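Local coordinates for sperm-specific class P protein 34 (PDB 1M1S) that is of unknown function but folds as a major sperm protein domain and probably acts in nematode sperm, at residues T32-S37 with D61-S66; R38-V43 with A87-E92; E49-R54 with I70-G75. All coordinates share one frame; numbering follows the deposited sequence.

Interaction 1: residues T32-S37 with D61-S66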
loop_
_atom_site.group_PDB
_atom_site.type_symbol
_atom_site.label_atom_id
_atom_site.label_comp_id
_atom_site.label_asym_id
_atom_site.label_seq_id
_atom_site.Cartn_x
_atom_site.Cartn_y
_atom_site.Cartn_z
ATOM N N THR A 32 -7.312 -0.421 -5.734
ATOM C CA THR A 32 -8.506 0.142 -6.362
ATOM C C THR A 32 -9.485 0.771 -5.401
ATOM O O THR A 32 -9.716 0.251 -4.314
ATOM C CB THR A 32 -9.224 -0.871 -7.264
ATOM O OG1 THR A 32 -9.283 -2.146 -6.625
ATOM C CG2 THR A 32 -8.482 -1.011 -8.546
ATOM N N SER A 33 -10.028 1.915 -5.806
ATOM C CA SER A 33 -10.967 2.665 -4.983
ATOM C C SER A 33 -12.427 2.242 -5.138
ATOM O O SER A 33 -12.828 1.710 -6.166
ATOM C CB SER A 33 -10.835 4.153 -5.292
ATOM O OG SER A 33 -11.673 4.930 -4.457
ATOM N N GLU A 34 -13.223 2.487 -4.106
ATOM C CA GLU A 34 -14.635 2.160 -4.155
ATOM C C GLU A 34 -15.453 3.345 -3.690
ATOM O O GLU A 34 -16.679 3.278 -3.687
ATOM C CB GLU A 34 -14.958 0.960 -3.279
ATOM C CG GLU A 34 -14.497 -0.374 -3.803
ATOM C CD GLU A 34 -15.275 -0.863 -5.012
ATOM O OE1 GLU A 34 -16.214 -0.178 -5.476
ATOM O OE2 GLU A 34 -14.954 -1.958 -5.507
ATOM N N SER A 35 -14.779 4.431 -3.307
ATOM C CA SER A 35 -15.470 5.631 -2.846
ATOM C C SER A 35 -15.709 6.533 -4.035
ATOM O O SER A 35 -15.089 6.377 -5.096
ATOM C CB SER A 35 -14.643 6.395 -1.808
ATOM O OG SER A 35 -15.390 7.456 -1.226
ATOM N N ASP A 36 -16.668 7.436 -3.885
ATOM C CA ASP A 36 -16.943 8.373 -4.957
ATOM C C ASP A 36 -16.111 9.624 -4.677
ATOM O O ASP A 36 -16.156 10.615 -5.410
ATOM C CB ASP A 36 -18.430 8.688 -5.032
ATOM C CG ASP A 36 -19.259 7.486 -5.408
ATOM O OD1 ASP A 36 -18.961 6.832 -6.440
ATOM O OD2 ASP A 36 -20.211 7.214 -4.650
ATOM N N SER A 37 -15.324 9.535 -3.612
ATOM C CA SER A 37 -14.438 10.598 -3.188
ATOM C C SER A 37 -13.030 10.129 -3.454
ATOM O O SER A 37 -12.792 8.943 -3.637
ATOM C CB SER A 37 -14.602 10.848 -1.698
ATOM O OG SER A 37 -13.478 11.547 -1.208
ATOM N N ASP A 61 -7.721 8.142 -7.423
ATOM C CA ASP A 61 -8.914 8.847 -7.840
ATOM C C ASP A 61 -10.157 8.083 -7.396
ATOM O O ASP A 61 -10.064 6.938 -6.948
ATOM C CB ASP A 61 -8.904 9.050 -9.354
ATOM C CG ASP A 61 -7.863 10.068 -9.798
ATOM O OD1 ASP A 61 -7.496 10.959 -8.995
ATOM O OD2 ASP A 61 -7.417 9.988 -10.962
ATOM N N ALA A 62 -11.307 8.739 -7.461
ATOM C CA ALA A 62 -12.569 8.135 -7.057
ATOM C C ALA A 62 -12.925 6.981 -7.996
ATOM O O ALA A 62 -12.876 7.152 -9.223
ATOM C CB ALA A 62 -13.646 9.176 -7.064
ATOM N N LYS A 63 -13.247 5.811 -7.410
ATOM C CA LYS A 63 -13.597 4.558 -8.124
ATOM C C LYS A 63 -12.515 4.230 -9.164
ATOM O O LYS A 63 -12.790 3.661 -10.225
ATOM C CB LYS A 63 -14.990 4.651 -8.785
ATOM C CG LYS A 63 -16.147 5.166 -7.867
ATOM C CD LYS A 63 -16.759 4.091 -6.956
ATOM C CE LYS A 63 -17.694 3.142 -7.699
ATOM N NZ LYS A 63 -18.895 3.862 -8.158
ATOM N N GLY A 64 -11.271 4.553 -8.800
ATOM C CA GLY A 64 -10.123 4.352 -9.673
ATOM C C GLY A 64 -9.158 3.230 -9.363
ATOM O O GLY A 64 -9.543 2.184 -8.840
ATOM N N LYS A 65 -7.889 3.475 -9.672
ATOM C CA LYS A 65 -6.842 2.473 -9.506
ATOM C C LYS A 65 -5.476 3.173 -9.422
ATOM O O LYS A 65 -5.295 4.215 -10.044
ATOM C CB LYS A 65 -6.871 1.527 -10.730
ATOM C CG LYS A 65 -7.076 2.209 -12.131
ATOM C CD LYS A 65 -7.243 1.202 -13.289
ATOM C CE LYS A 65 -7.511 1.900 -14.634
ATOM N NZ LYS A 65 -7.744 0.964 -15.813
ATOM N N SER A 66 -4.552 2.643 -8.609
ATOM C CA SER A 66 -3.178 3.184 -8.404
ATOM C C SER A 66 -2.262 1.999 -8.117
ATOM O O SER A 66 -2.667 1.122 -7.341
ATOM C CB SER A 66 -3.106 4.127 -7.206
ATOM O OG SER A 66 -3.924 5.268 -7.405
HETATM O O HOH W 1 -11.864 0.325 -9.104
#
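The Asp36 carboxylate meets Lys63 through one oxygen, OD1, in a long, weak salt bridge to Lys63 NZ at 3.4 Å. The two side chains run side by side in the same direction. Lys63 bends at chi2, chi3 and chi4, and this curls CG and CD against the carbonyl oxygens of Glu34 and Ser35. Lys63 CG comes to 3.2 Å from Ser35 O. Another flat group is the Gly64 carbonyl. Ser33 N donates to Gly64 O at 3.1 Å, from 56° above the carbonyl plane. A water donates to the same oxygen and, more weakly, to Ser33 O, bridging the two backbones.

Residues 61-64 form a type II beta turn just before strand 65-72. Lys63 N gives a weak, bent bond to Ser35 O. Ser33 OG lies anti to its own N (chi1 -176°), where it receives a weak bond from Ser35 N. Ser35 OG in turn accepts from Ser37 N at 3.2 Å, an ST turn. Ala62 CB packs on Asp36 O at 3.3 Å. Thr32 CG2 touches Lys65 CB in an antiparallel non-hydrogen-bonded pair. Their strands, 25-33 and 65-72, are neighbours in the MSP-domain sheet, with these loops at their ends.

The two loops are therefore held mainly by backbone carbonyls. Ser37 O is buried without a hydrogen-bond partner; Ala62 CA makes a CA-H...O contact to it. The long ion pair lies on the exposed side and probably adds little.

Interaction 2: residues R38-V43 with A87-E92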
loop_
_atom_site.group_PDB
_atom_site.type_symbol
_atom_site.label_atom_id
_atom_site.label_comp_id
_atom_site.label_asym_id
_atom_site.label_seq_id
_atom_site.Cartn_x
_atom_site.Cartn_y
_atom_site.Cartn_z
ATOM N N ARG A 38 -12.098 11.069 -3.470
ATOM C CA ARG A 38 -10.704 10.738 -3.707
ATOM C C ARG A 38 -10.075 10.250 -2.406
ATOM O O ARG A 38 -10.522 10.596 -1.307
ATOM C CB ARG A 38 -9.968 11.958 -4.259
ATOM C CG ARG A 38 -8.670 11.650 -5.019
ATOM C CD ARG A 38 -8.476 12.665 -6.174
ATOM N NE ARG A 38 -7.154 13.308 -6.226
ATOM C CZ ARG A 38 -6.765 14.324 -5.458
ATOM N NH1 ARG A 38 -7.579 14.842 -4.547
ATOM N NH2 ARG A 38 -5.564 14.836 -5.625
ATOM N N LEU A 39 -9.067 9.394 -2.551
ATOM C CA LEU A 39 -8.355 8.820 -1.417
ATOM C C LEU A 39 -6.846 9.097 -1.436
ATOM O O LEU A 39 -6.230 9.310 -2.494
ATOM C CB LEU A 39 -8.589 7.302 -1.346
ATOM C CG LEU A 39 -10.000 6.723 -1.264
ATOM C CD1 LEU A 39 -9.919 5.227 -1.467
ATOM C CD2 LEU A 39 -10.660 7.066 0.060
ATOM N N ALA A 40 -6.272 9.099 -0.237
ATOM C CA ALA A 40 -4.854 9.305 -0.040
ATOM C C ALA A 40 -4.425 8.033 0.648
ATOM O O ALA A 40 -5.164 7.503 1.456
ATOM C CB ALA A 40 -4.619 10.499 0.866
ATOM N N PHE A 41 -3.286 7.480 0.283
ATOM C CA PHE A 41 -2.869 6.278 0.967
ATOM C C PHE A 41 -1.458 6.393 1.519
ATOM O O PHE A 41 -0.607 7.073 0.932
ATOM C CB PHE A 41 -3.093 5.018 0.107
ATOM C CG PHE A 41 -2.172 4.883 -1.081
ATOM C CD1 PHE A 41 -0.925 4.270 -0.952
ATOM C CD2 PHE A 41 -2.574 5.305 -2.342
ATOM C CE1 PHE A 41 -0.091 4.068 -2.065
ATOM C CE2 PHE A 41 -1.746 5.108 -3.471
ATOM C CZ PHE A 41 -0.499 4.490 -3.328
ATOM N N LYS A 42 -1.244 5.741 2.661
ATOM C CA LYS A 42 0.036 5.704 3.353
ATOM C C LYS A 42 0.462 4.252 3.452
ATOM O O LYS A 42 -0.327 3.423 3.881
ATOM C CB LYS A 42 -0.127 6.254 4.762
ATOM C CG LYS A 42 1.128 6.138 5.603
ATOM C CD LYS A 42 0.944 6.781 6.936
ATOM C CE LYS A 42 2.194 6.631 7.748
ATOM N NZ LYS A 42 2.109 7.303 9.077
ATOM N N VAL A 43 1.716 3.954 3.119
ATOM C CA VAL A 43 2.233 2.578 3.172
ATOM C C VAL A 43 3.293 2.335 4.272
ATOM O O VAL A 43 4.418 2.827 4.187
ATOM C CB VAL A 43 2.767 2.161 1.776
ATOM C CG1 VAL A 43 3.146 0.703 1.740
ATOM C CG2 VAL A 43 1.722 2.443 0.746
ATOM N N ALA A 87 -7.560 7.556 3.443
ATOM C CA ALA A 87 -8.350 8.642 3.975
ATOM C C ALA A 87 -9.039 9.268 2.799
ATOM O O ALA A 87 -8.498 9.227 1.712
ATOM C CB ALA A 87 -7.431 9.657 4.613
ATOM N N GLU A 88 -10.214 9.852 3.006
ATOM C CA GLU A 88 -10.939 10.526 1.932
ATOM C C GLU A 88 -10.400 11.924 1.804
ATOM O O GLU A 88 -10.076 12.551 2.808
ATOM C CB GLU A 88 -12.402 10.588 2.260
ATOM C CG GLU A 88 -13.067 9.285 2.029
ATOM C CD GLU A 88 -14.248 9.092 2.941
ATOM O OE1 GLU A 88 -14.874 10.112 3.314
ATOM O OE2 GLU A 88 -14.534 7.924 3.302
ATOM N N VAL A 89 -10.267 12.412 0.580
ATOM C CA VAL A 89 -9.728 13.747 0.383
ATOM C C VAL A 89 -10.467 14.563 -0.686
ATOM O O VAL A 89 -10.939 14.004 -1.698
ATOM C CB VAL A 89 -8.202 13.689 0.020
ATOM C CG1 VAL A 89 -7.392 13.103 1.169
ATOM C CG2 VAL A 89 -7.970 12.896 -1.249
ATOM N N PRO A 90 -10.602 15.895 -0.464
ATOM C CA PRO A 90 -11.288 16.720 -1.461
ATOM C C PRO A 90 -10.377 16.780 -2.655
ATOM O O PRO A 90 -9.148 16.679 -2.498
ATOM C CB PRO A 90 -11.312 18.096 -0.809
ATOM C CG PRO A 90 -11.212 17.800 0.637
ATOM C CD PRO A 90 -10.188 16.724 0.682
ATOM N N ALA A 91 -10.960 16.981 -3.833
ATOM C CA ALA A 91 -10.182 17.105 -5.059
ATOM C C ALA A 91 -9.010 18.085 -4.778
ATOM O O ALA A 91 -7.847 17.814 -5.114
ATOM C CB ALA A 91 -11.085 17.634 -6.170
ATOM N N GLU A 92 -9.342 19.118 -3.989
ATOM C CA GLU A 92 -8.476 20.222 -3.542
ATOM C C GLU A 92 -7.138 19.863 -2.917
ATOM O O GLU A 92 -6.190 20.645 -3.014
ATOM C CB GLU A 92 -9.260 21.116 -2.564
ATOM C CG GLU A 92 -8.422 22.048 -1.708
ATOM C CD GLU A 92 -9.123 23.361 -1.390
ATOM O OE1 GLU A 92 -10.371 23.400 -1.497
ATOM O OE2 GLU A 92 -8.431 24.358 -1.050
#
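In the immunoglobulin-like sandwich of the MSP domain, strands 38-45 and 79-89 are antiparallel neighbours, joined here by Arg38, Leu39 and Ala40 with Ala87, Glu88 and Val89. Ala40 N donates to Ala87 O at 3.0 Å. The return bond from Ala87 N to Ala40 O is weak. Val89 N donates to Arg38 O at 2.6 Å. Leu39 and Glu88 form a non-hydrogen-bonded pair, with Leu39 CD2 alongside Glu88 CG at 3.8 Å. On the other face, Val89 CG1 meets Ala40 CB, and Val89 CG2 lies 3.7 Å from Arg38 CB. Arg38 CG stands trans to its N (chi1 -159°), and the chain then bends toward residues 90-91. Arg38 NH1 lies 3.2 Å from Pro90 O, which is at the guanidinium edge, and 3.0 Å from Ala91 O. NH2 bonds to Glu93 O, and Arg38 makes a cation-pi contact with Phe59. With an alanine here, Glu93 O is likely to lose its donor and Phe59 its cation. The positive group thus sits beside carbonyl oxygens and an aromatic ring, and its bond to Glu93 O probably helps hold the loop after Val89 near the strand.

Interaction 3: residues E49-R54 with I70-G75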
loop_
_atom_site.group_PDB
_atom_site.type_symbol
_atom_site.label_atom_id
_atom_site.label_comp_id
_atom_site.label_asym_id
_atom_site.label_seq_id
_atom_site.Cartn_x
_atom_site.Cartn_y
_atom_site.Cartn_z
ATOM N N GLU A 49 14.152 -3.584 4.555
ATOM C CA GLU A 49 15.499 -4.103 4.367
ATOM C C GLU A 49 15.623 -5.332 3.468
ATOM O O GLU A 49 16.734 -5.758 3.172
ATOM C CB GLU A 49 16.118 -4.382 5.732
ATOM C CG GLU A 49 17.535 -4.928 5.737
ATOM C CD GLU A 49 17.759 -5.795 6.956
ATOM O OE1 GLU A 49 17.093 -5.526 7.982
ATOM O OE2 GLU A 49 18.553 -6.758 6.893
ATOM N N HIS A 50 14.499 -5.952 3.122
ATOM C CA HIS A 50 14.480 -7.094 2.200
ATOM C C HIS A 50 13.392 -6.686 1.220
ATOM O O HIS A 50 13.267 -7.229 0.134
ATOM C CB HIS A 50 14.064 -8.406 2.861
ATOM C CG HIS A 50 14.942 -8.840 3.996
ATOM N ND1 HIS A 50 16.299 -9.107 3.832
ATOM C CD2 HIS A 50 14.676 -9.016 5.290
ATOM C CE1 HIS A 50 16.807 -9.400 5.012
ATOM N NE2 HIS A 50 15.856 -9.362 5.921
ATOM N N TYR A 51 12.592 -5.712 1.634
ATOM C CA TYR A 51 11.513 -5.198 0.815
ATOM C C TYR A 51 11.686 -3.720 0.492
ATOM O O TYR A 51 12.171 -2.944 1.313
ATOM C CB TYR A 51 10.187 -5.436 1.527
ATOM C CG TYR A 51 9.832 -6.898 1.589
ATOM C CD1 TYR A 51 9.979 -7.638 2.765
ATOM C CD2 TYR A 51 9.357 -7.554 0.456
ATOM C CE1 TYR A 51 9.662 -9.003 2.798
ATOM C CE2 TYR A 51 9.045 -8.905 0.487
ATOM C CZ TYR A 51 9.195 -9.622 1.654
ATOM O OH TYR A 51 8.900 -10.958 1.642
ATOM N N ARG A 52 11.329 -3.362 -0.735
ATOM C CA ARG A 52 11.394 -2.001 -1.231
ATOM C C ARG A 52 10.060 -1.749 -1.909
ATOM O O ARG A 52 9.831 -2.166 -3.048
ATOM C CB ARG A 52 12.537 -1.871 -2.223
ATOM C CG ARG A 52 12.478 -0.650 -3.135
ATOM C CD ARG A 52 13.648 -0.704 -4.128
ATOM N NE ARG A 52 13.320 -0.298 -5.501
ATOM C CZ ARG A 52 13.881 -0.827 -6.591
ATOM N NH1 ARG A 52 14.797 -1.782 -6.476
ATOM N NH2 ARG A 52 13.531 -0.398 -7.798
ATOM N N VAL A 53 9.169 -1.104 -1.163
ATOM C CA VAL A 53 7.828 -0.774 -1.635
ATOM C C VAL A 53 7.742 0.685 -2.167
ATOM O O VAL A 53 8.404 1.596 -1.652
ATOM C CB VAL A 53 6.790 -1.111 -0.543
ATOM C CG1 VAL A 53 5.387 -1.051 -1.080
ATOM C CG2 VAL A 53 7.061 -2.474 -0.020
ATOM N N ARG A 54 7.000 0.877 -3.258
ATOM C CA ARG A 54 6.861 2.191 -3.903
ATOM C C ARG A 54 5.465 2.355 -4.493
ATOM O O ARG A 54 4.962 1.455 -5.156
ATOM C CB ARG A 54 7.885 2.347 -5.046
ATOM C CG ARG A 54 9.327 2.098 -4.678
ATOM C CD ARG A 54 10.267 2.748 -5.660
ATOM N NE ARG A 54 11.667 2.509 -5.306
ATOM C CZ ARG A 54 12.244 2.892 -4.170
ATOM N NH1 ARG A 54 11.548 3.538 -3.244
ATOM N NH2 ARG A 54 13.523 2.611 -3.957
ATOM N N ILE A 70 6.296 -3.394 -4.715
ATOM C CA ILE A 70 7.011 -4.025 -3.585
ATOM C C ILE A 70 8.174 -4.793 -4.239
ATOM O O ILE A 70 7.930 -5.496 -5.211
ATOM C CB ILE A 70 6.062 -4.999 -2.822
ATOM C CG1 ILE A 70 4.762 -4.313 -2.557
ATOM C CG2 ILE A 70 6.706 -5.558 -1.616
ATOM C CD1 ILE A 70 3.652 -5.175 -1.974
ATOM N N ASN A 71 9.407 -4.674 -3.743
ATOM C CA ASN A 71 10.503 -5.386 -4.385
ATOM C C ASN A 71 11.297 -6.193 -3.368
ATOM O O ASN A 71 11.908 -5.636 -2.451
ATOM C CB ASN A 71 11.393 -4.424 -5.169
ATOM C CG ASN A 71 12.455 -5.135 -5.996
ATOM O OD1 ASN A 71 12.188 -6.177 -6.597
ATOM N ND2 ASN A 71 13.689 -4.611 -5.968
ATOM N N ARG A 72 11.271 -7.518 -3.523
ATOM C CA ARG A 72 12.008 -8.404 -2.635
ATOM C C ARG A 72 13.467 -8.473 -3.062
ATOM O O ARG A 72 13.798 -8.581 -4.253
ATOM C CB ARG A 72 11.386 -9.819 -2.592
ATOM C CG ARG A 72 12.171 -10.893 -1.820
ATOM C CD ARG A 72 12.150 -10.712 -0.288
ATOM N NE ARG A 72 13.119 -11.595 0.374
ATOM C CZ ARG A 72 13.193 -11.803 1.692
ATOM N NH1 ARG A 72 12.352 -11.190 2.528
ATOM N NH2 ARG A 72 14.075 -12.671 2.183
ATOM N N LEU A 73 14.318 -8.317 -2.054
ATOM C CA LEU A 73 15.769 -8.340 -2.187
ATOM C C LEU A 73 16.293 -9.561 -1.427
ATOM O O LEU A 73 15.592 -10.123 -0.578
ATOM C CB LEU A 73 16.339 -7.070 -1.551
ATOM C CG LEU A 73 15.785 -5.764 -2.116
ATOM C CD1 LEU A 73 15.778 -4.687 -1.051
ATOM C CD2 LEU A 73 16.567 -5.355 -3.361
ATOM N N PRO A 74 17.520 -10.008 -1.738
ATOM C CA PRO A 74 18.076 -11.170 -1.031
ATOM C C PRO A 74 18.000 -11.062 0.508
ATOM O O PRO A 74 18.369 -10.041 1.102
ATOM C CB PRO A 74 19.534 -11.197 -1.501
ATOM C CG PRO A 74 19.545 -10.515 -2.821
ATOM C CD PRO A 74 18.350 -9.609 -2.895
ATOM N N GLY A 75 17.420 -12.075 1.138
ATOM C CA GLY A 75 17.326 -12.087 2.590
ATOM C C GLY A 75 16.829 -13.427 3.102
ATOM O O GLY A 75 16.689 -14.362 2.313
#
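His50 and Tyr51 both meet the Arg72 guanidinium, across the open end of the hairpin made by strands 51-60 and 65-72. His50 CB lies over one face, 3.3 Å from Arg72 NH1. Tyr51 CE1 comes in at the guanidinium edge, 3.5 Å from the same NH1. The tyrosine ring plane is 65° from the guanidinium plane; the imidazole is nearer to it, at 30°. Two donors of Arg72 are satisfied beyond the hairpin: NE bonds to Ala22 O, and NH2 to Pro76 O. The bend at chi2 (72°) turns the guanidinium back toward His50.

Backbone bonds join the segments. His50 O accepts from Leu73 N at 2.7 Å. Arg72 CA adds a CA-H contact to that oxygen. Between the strands, Arg52 N donates to Asn71 O at 2.9 Å. The return bond, from Asn71 N to Arg52 O, is weak and bent. His50 O and Asn71 O, both acceptors, stand 3.3 Å apart without a bond.

Val53 and Ile70 lie side by side, with CG2 to CG2 at 3.5 Å, tighter than usual. Ile70 CG2 also touches Tyr51 CD2 at 3.9 Å. This face of the hairpin continues into the sandwich: Tyr51 and Ile70 pack on Leu113 of strand 107-115, Val53 and Ile70 on Ile82 of strand 79-89, and Ile70 and Arg72 on Tyr20 of strand 11-20.

Interactions 1 and 2 are neighbours, with centres about 10 Å apart. They touch directly: Asp61 OD1 packs 3.4 Å from Arg38 CD, and Ser33 OG lies 3.5 Å from Leu39 CD1. Interaction 3 lies on the other side of the chain's centre, about 27 Å from interaction 1 and 25 Å from interaction 2, centre to centre. Strand 65-72 carries segments of both interactions 1 and 3, one near each of its ends. Strands 38-45 and 51-60 are sheet neighbours, and Val43 CG1 meets Val53 CG1 at 4.0 Å, a direct touch between interactions 2 and 3.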